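Putative esterase MT1895 (Mycobacterium tuberculosis, PDB 3S4K) probably hydrolyses acyl-CoA thioesters, possibly 1,4-dihydroxy-2-naphthoyl-CoA, as a hotdog-fold thioesterase of the PaaI family. Local coordinates at residues L25-A39 and A61-W74. Residues are numbered along the deposited sequence; the frame is centred on the assembly and turned at random.
Sequences LGLQFTELGPDGARA and AMIESIASMAAFAW
F29 rests CZ, the far end of its ring, on the helix surface formed by S65, I66 and M69: CG of M69 approaches CZ obliquely at 3.6 Å, and the carbonyl O of S65 lies at the ring edge, near its plane. A39 CB sits over the centre of one ring face, 3.7 Å above the plane, so the ring packs against both strand and helix. M69 bends at chi2 and chi3, bringing CE to CD2 of L32, whose other methyl, CD1, rests on the M69 backbone and on CB of A73.

Deeper in, I66 carries its two branches to A37 and A39, two residues apart on the strand face turned to the helix. With CG2 anti to the backbone N, that methyl packs 3.4 Å from the carbonyl O of A37, while CG1 and CD1 cover CB of A39. One turn on, G36, without a side chain, and A70, with only a methyl, let their CA atoms approach to 4.9 Å. At the hairpin's type I turn the CA atoms of P34 and W74 are closer still, 3.9 Å, and P34 O meets the indole edge, 3.4 Å from W74 CD1.

Toward the start of the helical segment, L27 sets CD2 on S65 CB (3.6 Å). L25, closing helix 20-25 before G26, the C-prime residue of a Schellman motif, touches A61 CB through CD1. In the modelled conformer the S65 hydroxyl hydrogen-bonds to D22 OD1 and to NE2 of H55 of the second subunit.

Behind this layer, a classic beta bulge, T30 and E31 facing R38, kinks the first strand. Strand 36-39 runs roughly antiparallel to the helix, at 145°. This is the hotdog arrangement: helix 56-75 lies in the curled antiparallel sheet, A70 and A71 against W118 of strand 115-123, I63 and A67 against V135 of strand 129-140, and the hairpin's second strand pairs with strand 100-108.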
ATOM      1  N   LEU A  25     -11.225  -5.195   1.793  1.00 12.05           N
ATOM      2  CA  LEU A  25     -10.909  -4.951   0.403  1.00 12.26           C
ATOM      3  C   LEU A  25     -11.842  -5.687  -0.547  1.00 12.08           C
ATOM      4  O   LEU A  25     -11.965  -5.281  -1.686  1.00 12.23           O
ATOM      5  CB  LEU A  25      -9.475  -5.379   0.077  1.00 12.48           C
ATOM      6  CG  LEU A  25      -8.335  -4.657   0.795  1.00 14.05           C
ATOM      7  CD1 LEU A  25      -6.969  -5.296   0.474  1.00 14.39           C
ATOM      8  CD2 LEU A  25      -8.322  -3.185   0.427  1.00 16.83           C
ATOM      9  N   GLY A  26     -12.447  -6.780  -0.090  1.00 11.33           N
ATOM     10  CA  GLY A  26     -13.191  -7.686  -0.977  1.00 11.35           C
ATOM     11  C   GLY A  26     -12.279  -8.637  -1.748  1.00 10.46           C
ATOM     12  O   GLY A  26     -12.659  -9.154  -2.805  1.00 11.01           O
ATOM     13  N   LEU A  27     -11.086  -8.880  -1.209  1.00 10.18           N
ATOM     14  CA  LEU A  27     -10.072  -9.679  -1.895  1.00 10.01           C
ATOM     15  C   LEU A  27     -10.381 -11.158  -1.703  1.00 10.58           C
ATOM     16  O   LEU A  27     -10.486 -11.630  -0.563  1.00 12.21           O
ATOM     17  CB  LEU A  27      -8.663  -9.356  -1.355  1.00  9.47           C
ATOM     18  CG  LEU A  27      -7.484  -9.945  -2.138  1.00  9.29           C
ATOM     19  CD1 LEU A  27      -7.437  -9.465  -3.584  1.00  9.80           C
ATOM     20  CD2 LEU A  27      -6.150  -9.655  -1.425  1.00 11.49           C
ATOM     21  N   GLN A  28     -10.484 -11.892  -2.808  1.00 10.67           N
ATOM     22  CA  GLN A  28     -10.804 -13.327  -2.798  1.00 11.62           C
ATOM     23  C   GLN A  28      -9.724 -14.091  -3.563  1.00 10.13           C
ATOM     24  O   GLN A  28      -9.462 -13.772  -4.718  1.00 10.44           O
ATOM     25  CB  GLN A  28     -12.171 -13.552  -3.447  1.00 12.43           C
ATOM     26  CG  GLN A  28     -13.315 -13.059  -2.582  1.00 18.04           C
ATOM     27  CD  GLN A  28     -14.683 -13.311  -3.194  1.00 23.82           C
ATOM     28  OE1 GLN A  28     -14.807 -13.764  -4.338  1.00 29.42           O
ATOM     29  NE2 GLN A  28     -15.723 -13.023  -2.427  1.00 28.49           N
ATOM     30  N   PHE A  29      -9.079 -15.064  -2.913  1.00  9.54           N
ATOM     31  CA  PHE A  29      -7.996 -15.829  -3.578  1.00  8.12           C
ATOM     32  C   PHE A  29      -8.586 -16.939  -4.408  1.00  8.79           C
ATOM     33  O   PHE A  29      -9.574 -17.588  -3.996  1.00  8.30           O
ATOM     34  CB  PHE A  29      -7.020 -16.461  -2.591  1.00  8.68           C
ATOM     35  CG  PHE A  29      -6.018 -15.519  -2.055  1.00  8.92           C
ATOM     36  CD1 PHE A  29      -6.403 -14.545  -1.152  1.00 11.80           C
ATOM     37  CD2 PHE A  29      -4.686 -15.587  -2.457  1.00  9.39           C
ATOM     38  CE1 PHE A  29      -5.477 -13.657  -0.652  1.00 12.31           C
ATOM     39  CE2 PHE A  29      -3.772 -14.718  -1.968  1.00 10.91           C
ATOM     40  CZ  PHE A  29      -4.165 -13.731  -1.054  1.00 11.22           C
ATOM     41  N   THR A  30      -7.981 -17.137  -5.578  1.00  8.20           N
ATOM     42  CA  THR A  30      -8.353 -18.217  -6.498  1.00  8.71           C
ATOM     43  C   THR A  30      -7.306 -19.325  -6.595  1.00  8.65           C
ATOM     44  O   THR A  30      -7.639 -20.469  -6.933  1.00  8.28           O
ATOM     45  CB  THR A  30      -8.625 -17.680  -7.911  1.00  9.19           C
ATOM     46  OG1 THR A  30      -7.498 -16.928  -8.408  1.00  8.46           O
ATOM     47  CG2 THR A  30      -9.850 -16.823  -7.904  1.00  9.41           C
ATOM     48  N   GLU A  31      -6.039 -18.973  -6.364  1.00  8.62           N
ATOM     49  CA  GLU A  31      -4.934 -19.954  -6.360  1.00  9.05           C
ATOM     50  C   GLU A  31      -3.953 -19.621  -5.264  1.00  9.30           C
ATOM     51  O   GLU A  31      -3.654 -18.446  -5.004  1.00  9.77           O
ATOM     52  CB  GLU A  31      -4.126 -19.984  -7.661  1.00 10.04           C
ATOM     53  CG  GLU A  31      -4.932 -19.973  -8.941  1.00  8.26           C
ATOM     54  CD  GLU A  31      -4.069 -20.083 -10.196  1.00  8.22           C
ATOM     55  OE1 GLU A  31      -2.825 -20.134 -10.103  1.00  9.21           O
ATOM     56  OE2 GLU A  31      -4.664 -20.126 -11.297  1.00  9.81           O
ATOM     57  N   LEU A  32      -3.440 -20.661  -4.628  1.00  9.63           N
ATOM     58  CA  LEU A  32      -2.426 -20.507  -3.588  1.00  9.36           C
ATOM     59  C   LEU A  32      -1.564 -21.768  -3.504  1.00  9.73           C
ATOM     60  O   LEU A  32      -2.072 -22.866  -3.266  1.00  9.94           O
ATOM     61  CB  LEU A  32      -3.104 -20.173  -2.255  1.00 10.17           C
ATOM     62  CG  LEU A  32      -2.167 -20.051  -1.049  1.00 11.32           C
ATOM     63  CD1 LEU A  32      -1.075 -19.015  -1.310  1.00 10.48           C
ATOM     64  CD2 LEU A  32      -2.996 -19.694   0.172  1.00 14.14           C
ATOM     65  N   GLY A  33      -0.256 -21.605  -3.717  1.00  9.58           N
ATOM     66  CA  GLY A  33       0.688 -22.690  -3.588  1.00  9.76           C
ATOM     67  C   GLY A  33       2.119 -22.188  -3.487  1.00 10.18           C
ATOM     68  O   GLY A  33       2.362 -20.986  -3.494  1.00  9.15           O
ATOM     69  N   PRO A  34       3.078 -23.115  -3.445  1.00 11.32           N
ATOM     70  CA  PRO A  34       4.489 -22.745  -3.300  1.00 11.45           C
ATOM     71  C   PRO A  34       5.049 -21.879  -4.421  1.00 11.34           C
ATOM     72  O   PRO A  34       6.021 -21.147  -4.198  1.00 11.71           O
ATOM     73  CB  PRO A  34       5.222 -24.091  -3.281  1.00 12.10           C
ATOM     74  CG  PRO A  34       4.217 -25.128  -3.187  1.00 13.35           C
ATOM     75  CD  PRO A  34       2.854 -24.566  -3.333  1.00 12.46           C
ATOM     76  N   ASP A  35       4.479 -21.970  -5.625  1.00 11.53           N
ATOM     77  CA  ASP A  35       5.037 -21.198  -6.735  1.00 11.78           C
ATOM     78  C   ASP A  35       4.310 -19.907  -7.011  1.00 10.05           C
ATOM     79  O   ASP A  35       4.718 -19.158  -7.905  1.00  9.97           O
ATOM     80  CB  ASP A  35       5.103 -22.034  -8.000  1.00 12.52           C
ATOM     81  CG  ASP A  35       6.137 -23.140  -7.899  1.00 16.40           C
ATOM     82  OD1 ASP A  35       7.116 -23.008  -7.124  1.00 19.62           O
ATOM     83  OD2 ASP A  35       5.956 -24.148  -8.579  1.00 20.96           O
ATOM     84  N   GLY A  36       3.254 -19.639  -6.242  1.00  9.12           N
ATOM     85  CA  GLY A  36       2.529 -18.396  -6.368  1.00  7.81           C
ATOM     86  C   GLY A  36       1.113 -18.394  -5.833  1.00  7.30           C
ATOM     87  O   GLY A  36       0.650 -19.360  -5.251  1.00  8.27           O
ATOM     88  N   ALA A  37       0.465 -17.249  -6.030  1.00  7.76           N
ATOM     89  CA  ALA A  37      -0.909 -17.024  -5.654  1.00  6.68           C
ATOM     90  C   ALA A  37      -1.585 -16.035  -6.584  1.00  6.48           C
ATOM     91  O   ALA A  37      -0.925 -15.217  -7.269  1.00  7.83           O
ATOM     92  CB  ALA A  37      -1.011 -16.539  -4.202  1.00  7.26           C
ATOM     93  N   ARG A  38      -2.899 -16.140  -6.629  1.00  6.74           N
ATOM     94  CA  ARG A  38      -3.739 -15.256  -7.427  1.00  6.42           C
ATOM     95  C   ARG A  38      -4.988 -14.876  -6.631  1.00  6.85           C
ATOM     96  O   ARG A  38      -5.590 -15.714  -5.954  1.00  7.71           O
ATOM     97  CB  ARG A  38      -4.117 -15.890  -8.775  1.00  6.99           C
ATOM     98  CG  ARG A  38      -2.888 -16.290  -9.652  1.00  8.38           C
ATOM     99  CD  ARG A  38      -3.291 -16.877 -10.984  1.00  9.20           C
ATOM    100  NE  ARG A  38      -2.149 -17.631 -11.510  1.00  9.77           N
ATOM    101  CZ  ARG A  38      -1.520 -17.431 -12.670  1.00 10.95           C
ATOM    102  NH1 ARG A  38      -1.936 -16.530 -13.565  1.00 12.58           N
ATOM    103  NH2 ARG A  38      -0.457 -18.191 -12.949  1.00  9.88           N
ATOM    104  N   ALA A  39      -5.371 -13.605  -6.720  1.00  6.43           N
ATOM    105  CA  ALA A  39      -6.579 -13.132  -6.056  1.00  5.79           C
ATOM    106  C   ALA A  39      -7.150 -11.957  -6.794  1.00  6.37           C
ATOM    107  O   ALA A  39      -6.504 -11.376  -7.671  1.00  6.94           O
ATOM    108  CB  ALA A  39      -6.289 -12.752  -4.583  1.00  5.14           C
ATOM    109  N   ALA A  61      -2.044  -2.785  -1.108  1.00  6.52           N
ATOM    110  CA  ALA A  61      -2.523  -3.771  -0.163  1.00  6.73           C
ATOM    111  C   ALA A  61      -2.749  -5.138  -0.794  1.00  7.25           C
ATOM    112  O   ALA A  61      -2.407  -6.186  -0.237  1.00  6.94           O
ATOM    113  CB  ALA A  61      -3.829  -3.252   0.499  1.00  7.42           C
ATOM    114  N   MET A  62      -3.334  -5.116  -1.980  1.00  8.40           N
ATOM    115  CA  MET A  62      -3.544  -6.323  -2.794  0.50  8.26           C
ATOM    116  C   MET A  62      -2.223  -7.031  -3.043  1.00  8.13           C
ATOM    117  O   MET A  62      -2.081  -8.251  -2.847  1.00  7.24           O
ATOM    118  CB  MET A  62      -4.118  -5.963  -4.166  0.50  9.07           C
ATOM    119  CG  MET A  62      -5.617  -5.883  -4.271  0.50 10.14           C
ATOM    120  SD  MET A  62      -6.077  -5.877  -6.029  0.50 13.44           S
ATOM    121  CE  MET A  62      -5.877  -7.588  -6.514  0.50 10.54           C
ATOM    122  N   ILE A  63      -1.246  -6.253  -3.480  1.00  7.16           N
ATOM    123  CA  ILE A  63       0.093  -6.746  -3.776  1.00  6.86           C
ATOM    124  C   ILE A  63       0.693  -7.342  -2.507  1.00  7.21           C
ATOM    125  O   ILE A  63       1.238  -8.429  -2.527  1.00  6.80           O
ATOM    126  CB  ILE A  63       0.938  -5.605  -4.412  1.00  6.29           C
ATOM    127  CG1 ILE A  63       0.501  -5.411  -5.860  1.00  7.87           C
ATOM    128  CG2 ILE A  63       2.488  -5.844  -4.282  1.00  6.31           C
ATOM    129  CD1 ILE A  63       0.821  -4.045  -6.427  1.00  9.44           C
ATOM    130  N   GLU A  64       0.523  -6.661  -1.383  1.00  6.46           N
ATOM    131  CA  GLU A  64       1.066  -7.153  -0.110  1.00  7.54           C
ATOM    132  C   GLU A  64       0.466  -8.504   0.293  1.00  7.81           C
ATOM    133  O   GLU A  64       1.195  -9.444   0.661  1.00  7.84           O
ATOM    134  CB  GLU A  64       0.835  -6.095   0.979  1.00  7.63           C
ATOM    135  CG  GLU A  64       1.436  -6.439   2.347  1.00  9.87           C
ATOM    136  CD  GLU A  64       2.939  -6.284   2.413  1.00 13.16           C
ATOM    137  OE1 GLU A  64       3.546  -5.763   1.449  1.00 10.22           O
ATOM    138  OE2 GLU A  64       3.517  -6.691   3.457  1.00 17.73           O
ATOM    139  N   SER A  65      -0.861  -8.610   0.193  1.00  8.55           N
ATOM    140  CA  SER A  65      -1.583  -9.826   0.554  0.50  8.19           C
ATOM    141  C   SER A  65      -1.200 -11.016  -0.316  1.00  7.96           C
ATOM    142  O   SER A  65      -0.913 -12.105   0.174  1.00  7.58           O
ATOM    143  CB  SER A  65      -3.097  -9.610   0.440  0.50  8.45           C
ATOM    144  OG  SER A  65      -3.594  -8.906   1.559  0.50  8.73           O
ATOM    145  N   ILE A  66      -1.225 -10.820  -1.618  1.00  7.45           N
ATOM    146  CA  ILE A  66      -1.003 -11.952  -2.542  1.00  6.72           C
ATOM    147  C   ILE A  66       0.424 -12.472  -2.383  1.00  7.69           C
ATOM    148  O   ILE A  66       0.660 -13.679  -2.282  1.00  7.69           O
ATOM    149  CB  ILE A  66      -1.347 -11.568  -4.012  1.00  7.80           C
ATOM    150  CG1 ILE A  66      -2.812 -11.134  -4.113  1.00  6.64           C
ATOM    151  CG2 ILE A  66      -1.124 -12.798  -4.959  1.00  5.52           C
ATOM    152  CD1 ILE A  66      -3.249 -10.549  -5.480  1.00  9.00           C
ATOM    153  N   ALA A  67       1.389 -11.558  -2.330  1.00  7.96           N
ATOM    154  CA  ALA A  67       2.792 -11.901  -2.094  1.00  8.43           C
ATOM    155  C   ALA A  67       3.026 -12.608  -0.756  1.00  8.50           C
ATOM    156  O   ALA A  67       3.748 -13.616  -0.687  1.00  8.86           O
ATOM    157  CB  ALA A  67       3.658 -10.636  -2.174  1.00  8.74           C
ATOM    158  N   SER A  68       2.461 -12.066   0.324  1.00  8.73           N
ATOM    159  CA  SER A  68       2.680 -12.662   1.638  1.00  9.03           C
ATOM    160  C   SER A  68       2.099 -14.062   1.721  1.00  8.59           C
ATOM    161  O   SER A  68       2.711 -14.931   2.331  1.00  8.31           O
ATOM    162  CB  SER A  68       2.117 -11.793   2.769  1.00  9.61           C
ATOM    163  OG  SER A  68       2.561 -10.459   2.649  1.00 13.01           O
ATOM    164  N   MET A  69       0.939 -14.311   1.089  1.00  7.86           N
ATOM    165  CA  MET A  69       0.334 -15.640   1.168  1.00  8.16           C
ATOM    166  C   MET A  69       1.147 -16.649   0.338  1.00  7.62           C
ATOM    167  O   MET A  69       1.386 -17.780   0.787  1.00  7.31           O
ATOM    168  CB  MET A  69      -1.139 -15.615   0.737  1.00  8.93           C
ATOM    169  CG  MET A  69      -2.028 -14.793   1.671  1.00 11.51           C
ATOM    170  SD  MET A  69      -2.092 -15.407   3.377  1.00 19.18           S
ATOM    171  CE  MET A  69      -2.509 -17.065   3.017  1.00 15.13           C
ATOM    172  N   ALA A  70       1.618 -16.226  -0.836  1.00  7.64           N
ATOM    173  CA  ALA A  70       2.510 -17.062  -1.650  1.00  7.74           C
ATOM    174  C   ALA A  70       3.770 -17.409  -0.832  1.00  7.62           C
ATOM    175  O   ALA A  70       4.241 -18.566  -0.808  1.00  8.00           O
ATOM    176  CB  ALA A  70       2.892 -16.347  -2.962  1.00  8.48           C
ATOM    177  N   ALA A  71       4.309 -16.399  -0.160  1.00  7.36           N
ATOM    178  CA  ALA A  71       5.552 -16.564   0.603  1.00  7.94           C
ATOM    179  C   ALA A  71       5.369 -17.542   1.753  1.00  7.88           C
ATOM    180  O   ALA A  71       6.212 -18.398   1.999  1.00  8.54           O
ATOM    181  CB  ALA A  71       6.061 -15.209   1.090  1.00  7.25           C
ATOM    182  N   PHE A  72       4.241 -17.435   2.443  1.00  8.18           N
ATOM    183  CA  PHE A  72       3.949 -18.352   3.525  1.00  9.36           C
ATOM    184  C   PHE A  72       3.773 -19.776   2.994  1.00  9.58           C
ATOM    185  O   PHE A  72       4.273 -20.729   3.577  1.00 10.48           O
ATOM    186  CB  PHE A  72       2.701 -17.907   4.242  1.00  9.77           C
ATOM    187  CG  PHE A  72       2.375 -18.741   5.423  1.00 12.00           C
ATOM    188  CD1 PHE A  72       2.864 -18.406   6.679  1.00 13.42           C
ATOM    189  CD2 PHE A  72       1.560 -19.863   5.293  1.00 15.13           C
ATOM    190  CE1 PHE A  72       2.547 -19.180   7.803  1.00 14.66           C
ATOM    191  CE2 PHE A  72       1.244 -20.643   6.408  1.00 15.33           C
ATOM    192  CZ  PHE A  72       1.746 -20.308   7.661  1.00 16.18           C
ATOM    193  N   ALA A  73       3.076 -19.911   1.872  1.00  9.81           N
ATOM    194  CA  ALA A  73       2.893 -21.217   1.266  1.00 10.25           C
ATOM    195  C   ALA A  73       4.214 -21.859   0.875  1.00 10.22           C
ATOM    196  O   ALA A  73       4.407 -23.040   1.111  1.00 10.95           O
ATOM    197  CB  ALA A  73       1.947 -21.143   0.045  1.00  9.99           C
ATOM    198  N   TRP A  74       5.119 -21.102   0.273  1.00  9.37           N
ATOM    199  CA  TRP A  74       6.405 -21.667  -0.105  1.00  9.47           C
ATOM    200  C   TRP A  74       7.204 -22.063   1.144  1.00  9.91           C
ATOM    201  O   TRP A  74       7.759 -23.163   1.205  1.00 10.80           O
ATOM    202  CB  TRP A  74       7.209 -20.698  -0.969  1.00  8.92           C
ATOM    203  CG  TRP A  74       8.526 -21.252  -1.354  1.00 10.15           C
ATOM    204  CD1 TRP A  74       8.780 -22.116  -2.376  1.00 11.47           C
ATOM    205  CD2 TRP A  74       9.774 -21.027  -0.691  1.00  9.46           C
ATOM    206  NE1 TRP A  74      10.136 -22.414  -2.421  1.00 12.10           N
ATOM    207  CE2 TRP A  74      10.760 -21.753  -1.393  1.00 10.03           C
ATOM    208  CE3 TRP A  74      10.163 -20.246   0.411  1.00  8.61           C
ATOM    209  CZ2 TRP A  74      12.094 -21.756  -1.007  1.00 12.81           C
ATOM    210  CZ3 TRP A  74      11.516 -20.240   0.780  1.00 10.69           C
ATOM    211  CH2 TRP A  74      12.454 -20.989   0.075  1.00 12.22           C
TER